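Local structure of VirX1 (Cyanophage Syn10, 6QGM) at residues B[25-30]-B[372-377]; B[228-233]-B[331-336]; B[363-368]-B[386-391]. The protein is a marine cyanophage halogenase, probably flavin-dependent, that iodinates a diverse range of substrates. All blocks are in the same frame, centred on the assembly; numbering follows the deposited sequence.

Interaction 1: B[25-30]-B[372-377]; sequences KLCPQL and LINQRD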
loop_
_atom_site.group_PDB
_atom_site.type_symbol
_atom_site.label_atom_id
_atom_site.label_comp_id
_atom_site.label_asym_id
_atom_site.label_seq_id
_atom_site.Cartn_x
_atom_site.Cartn_y
_atom_site.Cartn_z
ATOM N N LYS B 25 -5.612 21.641 31.772
ATOM C CA LYS B 25 -4.157 21.548 32.057
ATOM C C LYS B 25 -3.351 21.797 30.773
ATOM O O LYS B 25 -2.423 22.622 30.835
ATOM C CB LYS B 25 -3.823 20.194 32.690
ATOM C CG LYS B 25 -2.350 19.971 32.983
ATOM C CD LYS B 25 -2.075 19.157 34.215
ATOM C CE LYS B 25 -0.588 18.973 34.479
ATOM N NZ LYS B 25 0.107 18.325 33.338
ATOM N N LEU B 26 -3.687 21.136 29.656
ATOM C CA LEU B 26 -2.885 21.157 28.398
ATOM C C LEU B 26 -3.330 22.300 27.466
ATOM O O LEU B 26 -2.598 22.580 26.504
ATOM C CB LEU B 26 -3.006 19.799 27.703
ATOM C CG LEU B 26 -2.658 18.576 28.555
ATOM C CD1 LEU B 26 -2.944 17.281 27.824
ATOM C CD2 LEU B 26 -1.209 18.611 28.976
ATOM N N CYS B 27 -4.485 22.930 27.707
ATOM C CA CYS B 27 -5.039 24.030 26.866
ATOM C C CYS B 27 -5.490 25.172 27.773
ATOM O O CYS B 27 -6.670 25.536 27.799
ATOM C CB CYS B 27 -6.183 23.535 25.984
ATOM S SG CYS B 27 -5.742 22.098 24.956
ATOM N N PRO B 28 -4.542 25.793 28.515
ATOM C CA PRO B 28 -4.875 26.819 29.510
ATOM C C PRO B 28 -5.599 28.040 28.918
ATOM O O PRO B 28 -6.289 28.703 29.652
ATOM C CB PRO B 28 -3.516 27.262 30.066
ATOM C CG PRO B 28 -2.568 26.142 29.697
ATOM C CD PRO B 28 -3.091 25.584 28.394
ATOM N N GLN B 29 -5.414 28.305 27.620
ATOM C CA GLN B 29 -6.062 29.426 26.876
ATOM C C GLN B 29 -7.592 29.250 26.871
ATOM O O GLN B 29 -8.287 30.271 26.724
ATOM C CB GLN B 29 -5.485 29.560 25.456
ATOM C CG GLN B 29 -5.962 28.530 24.432
ATOM C CD GLN B 29 -5.128 27.267 24.369
ATOM O OE1 GLN B 29 -4.570 26.808 25.371
ATOM N NE2 GLN B 29 -5.051 26.670 23.181
ATOM N N LEU B 30 -8.108 28.019 27.020
ATOM C CA LEU B 30 -9.566 27.719 26.936
ATOM C C LEU B 30 -10.282 28.141 28.224
ATOM O O LEU B 30 -9.739 27.895 29.317
ATOM C CB LEU B 30 -9.790 26.221 26.714
ATOM C CG LEU B 30 -9.339 25.655 25.371
ATOM C CD1 LEU B 30 -9.711 24.181 25.284
ATOM C CD2 LEU B 30 -9.955 26.438 24.205
ATOM N N LEU B 372 -4.986 19.417 18.221
ATOM C CA LEU B 372 -5.499 20.429 17.258
ATOM C C LEU B 372 -5.645 21.800 17.935
ATOM O O LEU B 372 -5.340 22.822 17.292
ATOM C CB LEU B 372 -6.836 19.937 16.690
ATOM C CG LEU B 372 -6.748 18.772 15.706
ATOM C CD1 LEU B 372 -8.112 18.438 15.157
ATOM C CD2 LEU B 372 -5.798 19.078 14.558
ATOM N N ILE B 373 -6.128 21.845 19.172
ATOM C CA ILE B 373 -6.384 23.133 19.884
ATOM C C ILE B 373 -5.042 23.822 20.197
ATOM O O ILE B 373 -5.008 25.061 20.115
ATOM C CB ILE B 373 -7.263 22.886 21.127
ATOM C CG1 ILE B 373 -8.701 22.564 20.701
ATOM C CG2 ILE B 373 -7.192 24.062 22.086
ATOM C CD1 ILE B 373 -9.623 22.189 21.843
ATOM N N ASN B 374 -3.978 23.063 20.494
ATOM C CA ASN B 374 -2.637 23.623 20.828
ATOM C C ASN B 374 -1.837 23.929 19.562
ATOM O O ASN B 374 -0.737 24.485 19.679
ATOM C CB ASN B 374 -1.830 22.703 21.747
ATOM C CG ASN B 374 -2.427 22.640 23.131
ATOM O OD1 ASN B 374 -3.260 23.477 23.485
ATOM N ND2 ASN B 374 -2.033 21.643 23.899
ATOM N N GLN B 375 -2.393 23.638 18.390
ATOM C CA GLN B 375 -1.716 23.845 17.089
ATOM C C GLN B 375 -1.625 25.358 16.816
ATOM O O GLN B 375 -0.496 25.855 16.746
ATOM C CB GLN B 375 -2.462 23.004 16.049
ATOM C CG GLN B 375 -1.663 22.701 14.799
ATOM C CD GLN B 375 -0.486 21.775 14.997
ATOM O OE1 GLN B 375 0.650 22.229 15.038
ATOM N NE2 GLN B 375 -0.727 20.475 15.078
ATOM N N ARG B 376 -2.746 26.082 16.697
ATOM C CA ARG B 376 -2.742 27.551 16.417
ATOM C C ARG B 376 -3.752 28.272 17.315
ATOM O O ARG B 376 -4.679 28.914 16.812
ATOM C CB ARG B 376 -2.983 27.821 14.929
ATOM C CG ARG B 376 -1.939 27.191 14.016
ATOM C CD ARG B 376 -2.241 27.350 12.555
ATOM N NE ARG B 376 -3.265 26.431 12.069
ATOM C CZ ARG B 376 -3.650 26.362 10.806
ATOM N NH1 ARG B 376 -3.075 27.118 9.877
ATOM N NH2 ARG B 376 -4.594 25.502 10.465
ATOM N N ASP B 377 -3.545 28.152 18.626
ATOM C CA ASP B 377 -4.275 28.879 19.699
ATOM C C ASP B 377 -5.779 28.647 19.574
ATOM O O ASP B 377 -6.521 29.575 19.838
ATOM C CB ASP B 377 -3.900 30.362 19.656
ATOM C CG ASP B 377 -4.432 31.168 20.821
ATOM O OD1 ASP B 377 -4.578 30.587 21.908
ATOM O OD2 ASP B 377 -4.705 32.368 20.618
#

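Interaction 2: B[228-233]-B[331-336]; sequences FKSLLL and GKRTRA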
loop_
_atom_site.group_PDB
_atom_site.type_symbol
_atom_site.label_atom_id
_atom_site.label_comp_id
_atom_site.label_asym_id
_atom_site.label_seq_id
_atom_site.Cartn_x
_atom_site.Cartn_y
_atom_site.Cartn_z
ATOM N N PHE B 228 -23.903 6.397 25.887
ATOM C CA PHE B 228 -24.730 5.713 24.856
ATOM C C PHE B 228 -25.883 6.610 24.409
ATOM O O PHE B 228 -26.210 6.553 23.218
ATOM C CB PHE B 228 -25.219 4.351 25.348
ATOM C CG PHE B 228 -24.139 3.299 25.456
ATOM C CD1 PHE B 228 -23.231 3.072 24.423
ATOM C CD2 PHE B 228 -24.063 2.505 26.592
ATOM C CE1 PHE B 228 -22.258 2.091 24.539
ATOM C CE2 PHE B 228 -23.100 1.517 26.693
ATOM C CZ PHE B 228 -22.213 1.308 25.670
ATOM N N LYS B 229 -26.451 7.421 25.301
ATOM C CA LYS B 229 -27.461 8.453 24.938
ATOM C C LYS B 229 -27.028 9.151 23.641
ATOM O O LYS B 229 -27.872 9.319 22.735
ATOM C CB LYS B 229 -27.582 9.535 26.010
ATOM C CG LYS B 229 -28.528 9.281 27.161
ATOM C CD LYS B 229 -28.552 10.514 28.017
ATOM C CE LYS B 229 -29.618 10.538 29.089
ATOM N NZ LYS B 229 -29.475 11.771 29.904
ATOM N N SER B 230 -25.755 9.558 23.569
ATOM C CA SER B 230 -25.187 10.393 22.481
ATOM C C SER B 230 -26.155 11.540 22.197
ATOM O O SER B 230 -26.589 11.672 21.040
ATOM C CB SER B 230 -24.895 9.577 21.238
ATOM O OG SER B 230 -24.137 10.342 20.314
ATOM N N LEU B 231 -26.493 12.327 23.225
ATOM C CA LEU B 231 -27.542 13.377 23.149
ATOM C C LEU B 231 -27.165 14.453 22.125
ATOM O O LEU B 231 -28.045 14.871 21.391
ATOM C CB LEU B 231 -27.756 13.980 24.537
ATOM C CG LEU B 231 -28.900 14.979 24.619
ATOM C CD1 LEU B 231 -30.241 14.272 24.357
ATOM C CD2 LEU B 231 -28.888 15.726 25.959
ATOM N N LEU B 232 -25.915 14.909 22.095
ATOM C CA LEU B 232 -25.482 16.062 21.245
ATOM C C LEU B 232 -25.098 15.567 19.844
ATOM O O LEU B 232 -25.596 16.127 18.864
ATOM C CB LEU B 232 -24.327 16.809 21.922
ATOM C CG LEU B 232 -24.740 17.961 22.842
ATOM C CD1 LEU B 232 -25.733 17.531 23.916
ATOM C CD2 LEU B 232 -23.508 18.595 23.474
ATOM N N LEU B 233 -24.256 14.541 19.748
ATOM C CA LEU B 233 -23.727 14.051 18.448
ATOM C C LEU B 233 -24.833 13.302 17.703
ATOM O O LEU B 233 -25.187 13.711 16.569
ATOM C CB LEU B 233 -22.507 13.157 18.700
ATOM C CG LEU B 233 -21.856 12.577 17.447
ATOM C CD1 LEU B 233 -21.613 13.662 16.408
ATOM C CD2 LEU B 233 -20.556 11.867 17.778
ATOM N N GLY B 331 -20.533 -0.209 17.984
ATOM C CA GLY B 331 -20.316 0.458 16.692
ATOM C C GLY B 331 -19.727 1.835 16.888
ATOM O O GLY B 331 -19.108 2.082 17.938
ATOM N N LYS B 332 -19.931 2.706 15.905
ATOM C CA LYS B 332 -19.399 4.089 15.876
ATOM C C LYS B 332 -20.389 4.968 15.117
ATOM O O LYS B 332 -21.052 4.464 14.188
ATOM C CB LYS B 332 -18.067 4.130 15.127
ATOM C CG LYS B 332 -18.070 3.250 13.884
ATOM C CD LYS B 332 -17.059 3.591 12.852
ATOM C CE LYS B 332 -17.414 2.968 11.521
ATOM N NZ LYS B 332 -16.303 3.111 10.546
ATOM N N ARG B 333 -20.454 6.241 15.487
ATOM C CA ARG B 333 -21.048 7.290 14.634
ATOM C C ARG B 333 -20.191 7.387 13.361
ATOM O O ARG B 333 -18.975 7.063 13.407
ATOM C CB ARG B 333 -21.100 8.614 15.391
ATOM C CG ARG B 333 -21.858 8.559 16.708
ATOM C CD ARG B 333 -23.345 8.393 16.481
ATOM N NE ARG B 333 -24.038 7.855 17.643
ATOM C CZ ARG B 333 -25.340 7.634 17.678
ATOM N NH1 ARG B 333 -26.087 7.930 16.628
ATOM N NH2 ARG B 333 -25.896 7.124 18.755
ATOM N N THR B 334 -20.796 7.822 12.259
ATOM C CA THR B 334 -20.115 7.952 10.941
ATOM C C THR B 334 -19.070 9.072 11.019
ATOM O O THR B 334 -18.205 9.124 10.144
ATOM C CB THR B 334 -21.161 8.129 9.829
ATOM O OG1 THR B 334 -21.944 9.290 10.092
ATOM C CG2 THR B 334 -22.104 6.953 9.736
ATOM N N ARG B 335 -19.176 9.942 12.029
ATOM C CA ARG B 335 -18.209 11.025 12.313
ATOM C C ARG B 335 -18.250 11.352 13.802
ATOM O O ARG B 335 -19.342 11.283 14.394
ATOM C CB ARG B 335 -18.558 12.291 11.537
ATOM C CG ARG B 335 -18.213 12.231 10.059
ATOM C CD ARG B 335 -18.550 13.534 9.363
ATOM N NE ARG B 335 -19.963 13.831 9.503
ATOM C CZ ARG B 335 -20.534 14.976 9.169
ATOM N NH1 ARG B 335 -19.827 15.942 8.612
ATOM N NH2 ARG B 335 -21.827 15.142 9.355
ATOM N N ALA B 336 -17.103 11.733 14.363
ATOM C CA ALA B 336 -16.933 12.123 15.780
ATOM C C ALA B 336 -17.127 13.637 15.929
ATOM O O ALA B 336 -17.789 14.069 16.907
ATOM C CB ALA B 336 -15.566 11.705 16.232
#

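Interaction 3: B[363-368]-B[386-391]; sequences HENIEN and DGFNYT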
loop_
_atom_site.group_PDB
_atom_site.type_symbol
_atom_site.label_atom_id
_atom_site.label_comp_id
_atom_site.label_asym_id
_atom_site.label_seq_id
_atom_site.Cartn_x
_atom_site.Cartn_y
_atom_site.Cartn_z
ATOM N N HIS B 363 -9.616 8.590 25.506
ATOM C CA HIS B 363 -8.304 9.296 25.659
ATOM C C HIS B 363 -7.704 9.594 24.280
ATOM O O HIS B 363 -7.031 10.629 24.171
ATOM C CB HIS B 363 -7.289 8.603 26.597
ATOM C CG HIS B 363 -7.124 7.133 26.408
ATOM N ND1 HIS B 363 -7.157 6.252 27.470
ATOM C CD2 HIS B 363 -6.969 6.377 25.300
ATOM C CE1 HIS B 363 -7.017 5.019 27.028
ATOM N NE2 HIS B 363 -6.900 5.071 25.700
ATOM N N GLU B 364 -7.956 8.757 23.267
ATOM C CA GLU B 364 -7.514 8.997 21.875
ATOM C C GLU B 364 -8.142 10.299 21.378
ATOM O O GLU B 364 -7.395 11.189 20.934
ATOM C CB GLU B 364 -7.863 7.799 20.986
ATOM C CG GLU B 364 -7.721 8.055 19.494
ATOM C CD GLU B 364 -6.306 8.122 18.950
ATOM O OE1 GLU B 364 -5.316 7.866 19.713
ATOM O OE2 GLU B 364 -6.190 8.421 17.756
ATOM N N ASN B 365 -9.462 10.423 21.459
ATOM C CA ASN B 365 -10.188 11.638 20.994
ATOM C C ASN B 365 -9.749 12.852 21.824
ATOM O O ASN B 365 -9.628 13.936 21.237
ATOM C CB ASN B 365 -11.701 11.435 20.977
ATOM C CG ASN B 365 -12.136 10.629 19.766
ATOM O OD1 ASN B 365 -11.293 10.060 19.072
ATOM N ND2 ASN B 365 -13.433 10.575 19.502
ATOM N N ILE B 366 -9.493 12.686 23.124
ATOM C CA ILE B 366 -9.055 13.801 24.010
ATOM C C ILE B 366 -7.687 14.286 23.525
ATOM O O ILE B 366 -7.543 15.502 23.314
ATOM C CB ILE B 366 -9.044 13.396 25.497
ATOM C CG1 ILE B 366 -10.464 13.168 26.031
ATOM C CG2 ILE B 366 -8.298 14.439 26.321
ATOM C CD1 ILE B 366 -10.535 12.559 27.405
ATOM N N GLU B 367 -6.735 13.366 23.337
ATOM C CA GLU B 367 -5.340 13.692 22.917
ATOM C C GLU B 367 -5.348 14.319 21.519
ATOM O O GLU B 367 -4.604 15.293 21.324
ATOM C CB GLU B 367 -4.404 12.504 23.086
ATOM C CG GLU B 367 -4.606 11.321 22.183
ATOM C CD GLU B 367 -3.836 10.064 22.603
ATOM O OE1 GLU B 367 -3.533 9.912 23.829
ATOM O OE2 GLU B 367 -3.548 9.215 21.698
ATOM N N ASN B 368 -6.198 13.831 20.616
ATOM C CA ASN B 368 -6.350 14.366 19.229
ATOM C C ASN B 368 -6.983 15.770 19.249
ATOM O O ASN B 368 -6.614 16.611 18.395
ATOM C CB ASN B 368 -7.125 13.401 18.331
ATOM C CG ASN B 368 -6.382 12.120 18.050
ATOM O OD1 ASN B 368 -5.210 11.994 18.393
ATOM N ND2 ASN B 368 -7.061 11.163 17.438
ATOM N N ASP B 386 -11.741 16.921 9.616
ATOM C CA ASP B 386 -11.860 15.747 8.705
ATOM C C ASP B 386 -10.739 14.754 9.038
ATOM O O ASP B 386 -11.033 13.547 9.105
ATOM C CB ASP B 386 -11.899 16.194 7.239
ATOM C CG ASP B 386 -13.202 16.905 6.870
ATOM O OD1 ASP B 386 -14.133 16.856 7.682
ATOM O OD2 ASP B 386 -13.292 17.500 5.768
ATOM N N GLY B 387 -9.522 15.251 9.283
ATOM C CA GLY B 387 -8.363 14.449 9.722
ATOM C C GLY B 387 -8.614 13.764 11.048
ATOM O O GLY B 387 -8.255 12.586 11.176
ATOM N N PHE B 388 -9.204 14.481 12.009
ATOM C CA PHE B 388 -9.613 13.975 13.356
ATOM C C PHE B 388 -10.590 12.804 13.190
ATOM O O PHE B 388 -10.431 11.760 13.836
ATOM C CB PHE B 388 -10.255 15.114 14.154
ATOM C CG PHE B 388 -10.731 14.741 15.525
ATOM C CD1 PHE B 388 -11.953 14.128 15.725
ATOM C CD2 PHE B 388 -9.972 15.039 16.626
ATOM C CE1 PHE B 388 -12.389 13.806 17.003
ATOM C CE2 PHE B 388 -10.407 14.728 17.906
ATOM C CZ PHE B 388 -11.602 14.084 18.092
ATOM N N ASN B 389 -11.608 12.995 12.338
ATOM C CA ASN B 389 -12.654 11.983 12.035
ATOM C C ASN B 389 -11.961 10.761 11.419
ATOM O O ASN B 389 -12.200 9.648 11.878
ATOM C CB ASN B 389 -13.772 12.568 11.166
ATOM C CG ASN B 389 -14.667 13.545 11.912
ATOM O OD1 ASN B 389 -14.727 13.543 13.139
ATOM N ND2 ASN B 389 -15.393 14.376 11.181
ATOM N N TYR B 390 -11.092 10.963 10.435
ATOM C CA TYR B 390 -10.379 9.852 9.758
ATOM C C TYR B 390 -9.523 9.098 10.774
ATOM O O TYR B 390 -9.635 7.872 10.854
ATOM C CB TYR B 390 -9.534 10.331 8.578
ATOM C CG TYR B 390 -8.869 9.179 7.871
ATOM C CD1 TYR B 390 -7.711 8.611 8.368
ATOM C CD2 TYR B 390 -9.431 8.605 6.747
ATOM C CE1 TYR B 390 -7.116 7.520 7.759
ATOM C CE2 TYR B 390 -8.836 7.529 6.114
ATOM C CZ TYR B 390 -7.675 6.981 6.618
ATOM O OH TYR B 390 -7.081 5.934 5.966
ATOM N N THR B 391 -8.688 9.795 11.536
ATOM C CA THR B 391 -7.758 9.155 12.496
ATOM C C THR B 391 -8.543 8.270 13.461
ATOM O O THR B 391 -8.123 7.122 13.686
ATOM C CB THR B 391 -6.927 10.197 13.241
ATOM O OG1 THR B 391 -6.133 10.792 12.212
ATOM C CG2 THR B 391 -6.092 9.636 14.370
#

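Interaction 1: B[25-30]-B[372-377]
Cys-27, Gln-29 and Leu-30 meet Ile-373, Asn-374 and Asp-377 in a junction between two helix ends, where the loop following helix 14-26 lies against the loop following helix 360-373, towards the periphery of the chain. One hydrogen bond ties the two together: Asn-374 ND2 donates to Leu-26 O at 2.8 Å. The bond is bent, 139° at the hydrogen, and the amide nitrogen sits above the carbonyl plane instead of on a lone pair. With chi1 at -69°, the Asn-374 amide is folded beside its own backbone N and extends across to the end of the other helix. Its OD1 lies 3.2 Å from Cys-27 SG. Helix 14-26 follows strand 6-10 and a GxGxxG-like glycine turn, consistent with the opening strand-turn-helix of a Rossmann-type dinucleotide-binding domain. The chain then reverses through a type I beta turn, Cys-27 to Leu-30, and enters strand 31-36. Ile-373 packs against this turn with both branches. Its CG2 lies 3.8 Å from Cys-27 SG and 3.5 Å from Gln-29 NE2, while its CD1 meets Leu-30 CD1 at 4.0 Å, the two side chains crossing at about a right angle. Gln-29 bends sharply at chi2 (-89°), bringing its amide back over Ile-373 while its CG passes Asp-377 OD1 at 3.5 Å; these two side chains run in opposite directions. The second carboxylate oxygen of Asp-377 makes a long, weak ion pair with Lys-3. Tyr-476 of the second subunit packs on Leu-26 and Asn-374, placing the junction beside the subunit interface.

Interaction 2: B[228-233]-B[331-336]
Ser-230 and Leu-233 rest on Arg-333 and the chain that follows it, joining the start of helix 231-236 to the central strand of a small three-stranded antiparallel sheet (241-243, 331-333, 349-350). The helix comes shortly after strand 221-224 of the large mixed sheet, so the contact links the Rossmann-like layer of this halogenase fold to its smaller sheet. Ser-230 occupies the N-cap position with left-handed backbone angles, and its CB is directed at the strand. OG lies over one face of the Arg-333 guanidinium, 3.7 Å from NE, in van der Waals packing without a hydrogen bond, and CB is 3.6 Å from NH2. The hydroxyl is hydrogen-bonded instead to Ser-347 O and Gly-234 N, which hold it in place above the cation. The guanidinium in turn is anchored at NH1 by Glu-239 O. One turn into the helix, Leu-233 follows. Its CG stands opposite its own backbone N (chi1 180°), carrying both methyls towards the 331-336 segment. There the side chains of Leu-233 and Arg-333 lie alongside, pointing opposite ways, with CD2 of the leucine 3.7 Å from CG of the arginine. The aliphatic stem of Arg-333, bent at chi2 (-70°), thus packs on leucine while its charged end turns to the serine. Beyond the strand, the backbone supplies the remaining surface: Leu-233 CD2 sits 3.6 Å from Arg-335 O and also 3.6 Å from Ala-336 O.

Interaction 3: B[363-368]-B[386-391]
Gly-387 O is held by two donors from the same residue, Thr-391 N at 2.8 Å and Thr-391 OG1 at 3.0 Å, which approach from opposite faces of the carbonyl plane. The hydroxyl is thereby folded back onto helix 382-408, and the methyl CG2 is presented to helix 360-373. The two short helical segments run nearly antiparallel, at 156°, with their axes 10.9 Å apart; the helices form a helical hairpin packed beside the Rossmann-like sheet. On the facing segment a second intrahelical bond, Asn-368 ND2 to Glu-364 OE2 (2.9 Å), links residues one turn apart, the amide coming from above the carboxylate plane. Both bonded atoms lie against the threonine methyl, with Thr-391 CG2 at 3.6 Å from Glu-364 OE2. Nearer the hairpin bend, Phe-388 reaches across: chi1 of 179° swings its ring away from its own backbone N. The ring edge meets Asn-365 O, 3.5 Å from CE2 and near the ring plane, and CE2 also touches Asn-368 CB at 3.6 Å. The Asn-365 amide is tilted about 50° to the ring. Trp-337 stacks edge-to-face with Phe-388. No hydrogen bond spans the two segments: the bonds named here close within each helix, or, for Asn-365 ND2, onto Gly-343 O of strand 341-343, so methyl and ring C-H groups against oxygens and amides make the interface.

Overall arrangement
Interactions 1 and 3 share helix 360-373: its buried middle faces helix 382-408, and its C-terminal end meets the loop after helix 14-26. Their centres are 15 Å apart and they touch where Leu-372 CD1 packs on Phe-388 CB at 4.1 Å. Interaction 2, centred 14 Å from interaction 3, joins it through Ala-336, whose N lies 3.2 Å from Asn-389 OD1 in a probable but weak hydrogen bond. Interactions 1 and 2 do not touch; about 10 Å separates their nearest atoms. Interactions 1 and 3 also border the second subunit. The glycine-rich turn before helix 14-26 would probably help to form the flavin site of the holoenzyme; the structure is the apo form.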